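Local coordinates for tight junction protein ZO-3 (Homo sapiens, PDB 3KFV), which links tight junction transmembrane proteins such as claudins and occludin to the actin cytoskeleton as a scaffold, here represented by its SH3 and guanylate kinase-like domains, at residues F5-H10 with F29-T34; R140-K145 with E289-P294. All coordinates share one frame; numbering follows the deposited sequence.

Contact 1: F5-H10 with F29-T34; sequences FYIRTH and FHVLDT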
# COMPACT_ATOMS: atom_id res chain seq x y z
N PHE A 5 22.30 -0.71 8.46
CA PHE A 5 21.18 0.21 8.40
C PHE A 5 20.14 -0.29 7.41
O PHE A 5 20.30 -1.37 6.83
CB PHE A 5 21.66 1.58 7.96
CG PHE A 5 22.64 1.53 6.83
CD1 PHE A 5 23.99 1.71 7.06
CD2 PHE A 5 22.21 1.28 5.54
CE1 PHE A 5 24.89 1.66 6.02
CE2 PHE A 5 23.11 1.22 4.49
CZ PHE A 5 24.45 1.41 4.73
N TYR A 6 19.09 0.49 7.22
CA TYR A 6 18.05 0.15 6.26
C TYR A 6 18.11 1.11 5.09
O TYR A 6 18.39 2.30 5.26
CB TYR A 6 16.67 0.19 6.91
CG TYR A 6 16.48 -0.82 8.02
CD1 TYR A 6 16.22 -2.16 7.75
CD2 TYR A 6 16.58 -0.42 9.35
CE1 TYR A 6 16.05 -3.08 8.77
CE2 TYR A 6 16.41 -1.33 10.38
CZ TYR A 6 16.15 -2.66 10.09
OH TYR A 6 15.98 -3.55 11.13
N ILE A 7 17.86 0.60 3.90
CA ILE A 7 17.98 1.41 2.70
C ILE A 7 16.74 1.26 1.83
O ILE A 7 16.16 0.17 1.73
CB ILE A 7 19.25 1.03 1.91
CG1 ILE A 7 19.95 2.28 1.39
CG2 ILE A 7 18.93 0.07 0.78
CD1 ILE A 7 20.62 3.09 2.47
N ARG A 8 16.31 2.36 1.22
CA ARG A 8 15.23 2.31 0.25
C ARG A 8 15.80 2.62 -1.15
O ARG A 8 16.57 3.57 -1.32
CB ARG A 8 14.11 3.26 0.63
CG ARG A 8 12.75 2.80 0.16
CD ARG A 8 11.63 3.58 0.83
NE ARG A 8 11.51 4.97 0.37
CZ ARG A 8 10.46 5.45 -0.28
NH1 ARG A 8 9.44 4.66 -0.56
NH2 ARG A 8 10.44 6.72 -0.66
N THR A 9 15.42 1.82 -2.14
CA THR A 9 16.00 1.93 -3.47
C THR A 9 15.13 2.78 -4.40
O THR A 9 13.91 2.61 -4.45
CB THR A 9 16.22 0.53 -4.09
OG1 THR A 9 14.96 -0.14 -4.23
CG2 THR A 9 17.12 -0.31 -3.20
N HIS A 10 15.75 3.70 -5.14
CA HIS A 10 15.02 4.60 -6.02
C HIS A 10 15.43 4.48 -7.49
O HIS A 10 15.35 5.44 -8.26
CB HIS A 10 15.14 6.04 -5.53
CG HIS A 10 14.48 6.27 -4.21
ND1 HIS A 10 13.12 6.52 -4.09
CD2 HIS A 10 14.97 6.26 -2.95
CE1 HIS A 10 12.82 6.66 -2.81
NE2 HIS A 10 13.92 6.51 -2.10
N PHE A 29 15.87 -2.52 2.03
CA PHE A 29 16.85 -3.54 2.37
C PHE A 29 17.48 -3.31 3.73
O PHE A 29 17.94 -2.21 4.04
CB PHE A 29 17.94 -3.63 1.30
CG PHE A 29 17.45 -4.19 0.00
CD1 PHE A 29 17.69 -5.52 -0.32
CD2 PHE A 29 16.74 -3.40 -0.88
CE1 PHE A 29 17.23 -6.04 -1.52
CE2 PHE A 29 16.28 -3.92 -2.08
CZ PHE A 29 16.53 -5.23 -2.40
N HIS A 30 17.49 -4.35 4.54
CA HIS A 30 18.28 -4.34 5.75
C HIS A 30 19.70 -4.71 5.36
O HIS A 30 20.02 -5.89 5.20
CB HIS A 30 17.72 -5.33 6.76
CG HIS A 30 18.48 -5.36 8.05
ND1 HIS A 30 18.59 -6.49 8.82
CD2 HIS A 30 19.17 -4.39 8.70
CE1 HIS A 30 19.31 -6.22 9.90
NE2 HIS A 30 19.68 -4.96 9.84
N VAL A 31 20.54 -3.69 5.18
CA VAL A 31 21.94 -3.90 4.82
C VAL A 31 22.71 -4.40 6.04
O VAL A 31 22.99 -3.63 6.97
CB VAL A 31 22.59 -2.61 4.31
CG1 VAL A 31 24.04 -2.84 3.96
CG2 VAL A 31 21.83 -2.10 3.11
N LEU A 32 23.06 -5.68 6.03
CA LEU A 32 23.69 -6.32 7.18
C LEU A 32 25.11 -5.84 7.41
O LEU A 32 25.50 -5.56 8.55
CB LEU A 32 23.66 -7.85 7.03
CG LEU A 32 22.26 -8.46 6.94
CD1 LEU A 32 22.33 -9.98 6.95
CD2 LEU A 32 21.38 -7.95 8.07
N ASP A 33 25.90 -5.75 6.34
CA ASP A 33 27.27 -5.27 6.46
C ASP A 33 27.74 -4.57 5.20
O ASP A 33 27.27 -4.88 4.11
CB ASP A 33 28.22 -6.42 6.80
CG ASP A 33 29.63 -5.94 7.08
OD1 ASP A 33 29.87 -5.40 8.20
OD2 ASP A 33 30.50 -6.08 6.19
N THR A 34 28.68 -3.64 5.35
CA THR A 34 29.23 -2.92 4.22
C THR A 34 30.72 -3.23 4.04
O THR A 34 31.09 -4.32 3.61
CB THR A 34 29.05 -1.39 4.38
OG1 THR A 34 29.90 -0.91 5.43
CG2 THR A 34 27.61 -1.06 4.71

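Contact 2: R140-K145 with E289-P294; sequences REASFK and EQQTRP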
# COMPACT_ATOMS: atom_id res chain seq x y z
N ARG A 140 9.34 4.18 12.27
CA ARG A 140 8.66 4.97 13.29
C ARG A 140 7.15 4.79 13.17
O ARG A 140 6.65 4.45 12.11
CB ARG A 140 9.00 6.46 13.16
CG ARG A 140 10.46 6.81 13.38
CD ARG A 140 10.88 6.72 14.83
NE ARG A 140 12.16 7.39 15.06
CZ ARG A 140 13.35 6.79 15.03
NH1 ARG A 140 13.44 5.48 14.79
NH2 ARG A 140 14.46 7.49 15.26
N GLU A 141 6.45 5.03 14.26
CA GLU A 141 5.00 5.06 14.23
C GLU A 141 4.61 6.33 13.48
O GLU A 141 5.24 7.36 13.64
CB GLU A 141 4.47 5.12 15.66
CG GLU A 141 3.04 4.70 15.84
CD GLU A 141 2.64 4.67 17.31
OE1 GLU A 141 3.55 4.58 18.17
OE2 GLU A 141 1.42 4.74 17.60
N ALA A 142 3.59 6.24 12.64
CA ALA A 142 3.18 7.39 11.85
C ALA A 142 2.79 8.55 12.76
O ALA A 142 2.11 8.36 13.76
CB ALA A 142 2.02 7.03 10.93
N SER A 143 3.25 9.74 12.40
CA SER A 143 2.90 10.94 13.16
C SER A 143 1.72 11.59 12.46
O SER A 143 1.55 12.80 12.50
CB SER A 143 4.07 11.90 13.21
OG SER A 143 4.48 12.27 11.90
N PHE A 144 0.93 10.77 11.79
CA PHE A 144 -0.28 11.22 11.12
C PHE A 144 -1.22 10.03 10.96
O PHE A 144 -0.79 8.88 11.07
CB PHE A 144 0.05 11.85 9.76
CG PHE A 144 0.68 10.90 8.78
CD1 PHE A 144 -0.09 10.26 7.82
CD2 PHE A 144 2.04 10.64 8.82
CE1 PHE A 144 0.49 9.39 6.92
CE2 PHE A 144 2.62 9.76 7.92
CZ PHE A 144 1.84 9.13 6.97
N LYS A 145 -2.50 10.31 10.75
CA LYS A 145 -3.44 9.22 10.53
C LYS A 145 -3.33 8.71 9.09
O LYS A 145 -3.52 9.46 8.13
CB LYS A 145 -4.87 9.65 10.90
CG LYS A 145 -5.14 9.51 12.40
CD LYS A 145 -6.47 10.11 12.81
CE LYS A 145 -6.82 9.75 14.25
NZ LYS A 145 -8.15 10.32 14.69
N GLU A 289 -5.45 -0.77 14.92
CA GLU A 289 -4.26 -1.52 15.26
C GLU A 289 -3.10 -1.11 14.38
O GLU A 289 -2.07 -0.62 14.85
CB GLU A 289 -4.50 -3.01 15.10
CG GLU A 289 -3.30 -3.87 15.42
CD GLU A 289 -3.48 -5.29 14.92
OE1 GLU A 289 -3.44 -5.50 13.68
OE2 GLU A 289 -3.68 -6.19 15.77
N GLN A 290 -3.27 -1.32 13.08
CA GLN A 290 -2.21 -1.05 12.12
C GLN A 290 -1.80 0.42 12.11
O GLN A 290 -0.75 0.77 11.60
CB GLN A 290 -2.59 -1.54 10.72
CG GLN A 290 -2.83 -3.04 10.68
CD GLN A 290 -2.75 -3.62 9.29
OE1 GLN A 290 -2.51 -2.91 8.32
NE2 GLN A 290 -2.96 -4.93 9.18
N GLN A 291 -2.63 1.27 12.70
CA GLN A 291 -2.31 2.69 12.84
C GLN A 291 -1.19 2.91 13.84
O GLN A 291 -0.52 3.95 13.83
CB GLN A 291 -3.54 3.49 13.26
CG GLN A 291 -3.23 4.89 13.75
CD GLN A 291 -2.67 5.76 12.66
OE1 GLN A 291 -3.10 5.67 11.51
NE2 GLN A 291 -1.71 6.62 13.00
N THR A 292 -0.98 1.93 14.72
CA THR A 292 0.08 2.03 15.72
C THR A 292 1.37 1.35 15.25
O THR A 292 2.44 1.56 15.84
CB THR A 292 -0.35 1.44 17.08
OG1 THR A 292 -0.42 0.01 16.99
CG2 THR A 292 -1.72 1.99 17.52
N ARG A 293 1.27 0.54 14.20
CA ARG A 293 2.43 -0.15 13.63
C ARG A 293 3.40 0.85 13.02
O ARG A 293 2.97 1.80 12.36
CB ARG A 293 2.02 -1.14 12.54
CG ARG A 293 1.25 -2.36 13.02
CD ARG A 293 1.29 -3.42 11.94
NE ARG A 293 0.23 -4.41 12.04
CZ ARG A 293 0.10 -5.29 13.04
NH1 ARG A 293 0.97 -5.27 14.05
NH2 ARG A 293 -0.89 -6.17 13.03
N PRO A 294 4.70 0.64 13.23
CA PRO A 294 5.76 1.50 12.70
C PRO A 294 5.94 1.37 11.19
O PRO A 294 6.00 0.26 10.66
CB PRO A 294 7.01 0.97 13.42
CG PRO A 294 6.68 -0.46 13.68
CD PRO A 294 5.25 -0.39 14.13

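Contact 1: F5-H10 with F29-T34
Y6 has CG beside its backbone N (chi1 -63°), and H30 has CG anti to its own (chi1 -179°). These torsions bring the two rings together on one face of the sheet. The planes are only 30° apart, but the rings are displaced, with little overlap. Y6 CE1 comes to 3.4 Å from H30 CD2. Y6 OH lies near the rim of one face of the imidazole, and L32 CD2 near the rim of the other. H30 ND1 is hydrogen-bonded to E60, which helps fix the ring. With an alanine in place of Y6 the ring is gone, and H30 would probably lose its neighbour on this side and W296 an aromatic partner.

The strands 5-9 and 29-33 are antiparallel neighbours in the SH3 domain of this MAGUK protein. F29 N bonds to I7 O at 2.7 Å, I7 N to F29 O at 2.8 Å and V31 N to F5 O at 2.9 Å. The bond from F5 N to V31 O is weak.

F5, I7, F29 and V31 point to the opposite face and are buried. F5 CE2 meets V31 CG2 at 3.8 Å, the side chains lying side by side. I7 CG2 packs on F29 CB at 3.9 Å. T9 CG2 touches the F29 ring obliquely.

Contact 2: R140-K145 with E289-P294
R140-K145 and Q291-P294 run in nearly opposite directions, 163° apart end to end. The backbones come closest where P294 CA lies 3.1 Å from R140 O, in a CA-H...O contact. The CA atoms of E141 and P294 are 3.9 Å apart. From there the chains diverge, and the contact passes to side chains.

Q291 makes the hydrogen bond between the segments. Its NE2 donates to F144 O over 3.1 Å, nearly straight at 165°. The acceptor lies close to the amide plane of Q291, but NE2 sits above the carbonyl plane of F144. CG of Q291 is anti to the backbone N, and a bend at chi2 (66°) turns the amide to the F144-K145 backbone. OE1 of the same amide accepts from R146 N.

This contact joins two connections of the SH3-guanylate kinase-like unit. One leads from strand 134-141 to strand 148-151 of the parallel sheet. The other leads from helix 278-290 back to strand 294-298.

E141 is extended and lies along T292, with CG 3.2 Å from T292 O and OE2 3.6 Å from T292 CA. T292 is held in turn by E289 O, which accepts from both its N and OG1. R293 NH2 forms a salt bridge to E289 OE1 at 2.7 Å.

Overall arrangement
Contact 1 is complete early in the chain, well ahead of both segments of contact 2. Their centres are about 22 Å apart, and their nearest atoms about 9 Å, so they do not touch. Both reach the same antiparallel sheet. Strands 28-33, 5-9, 134-141 and 294-298 lie next to one another in that order. Contact 1 pairs the first two, within the SH3 domain. Contact 2 sits where the last two connect to the guanylate kinase-like domain, with its parallel sheet. Strands 134-141 and 294-298, which flank the parallel-sheet part in sequence, extend the SH3 sheet, as in other MAGUK proteins. This is consistent with the two domains acting as one unit of the scaffold.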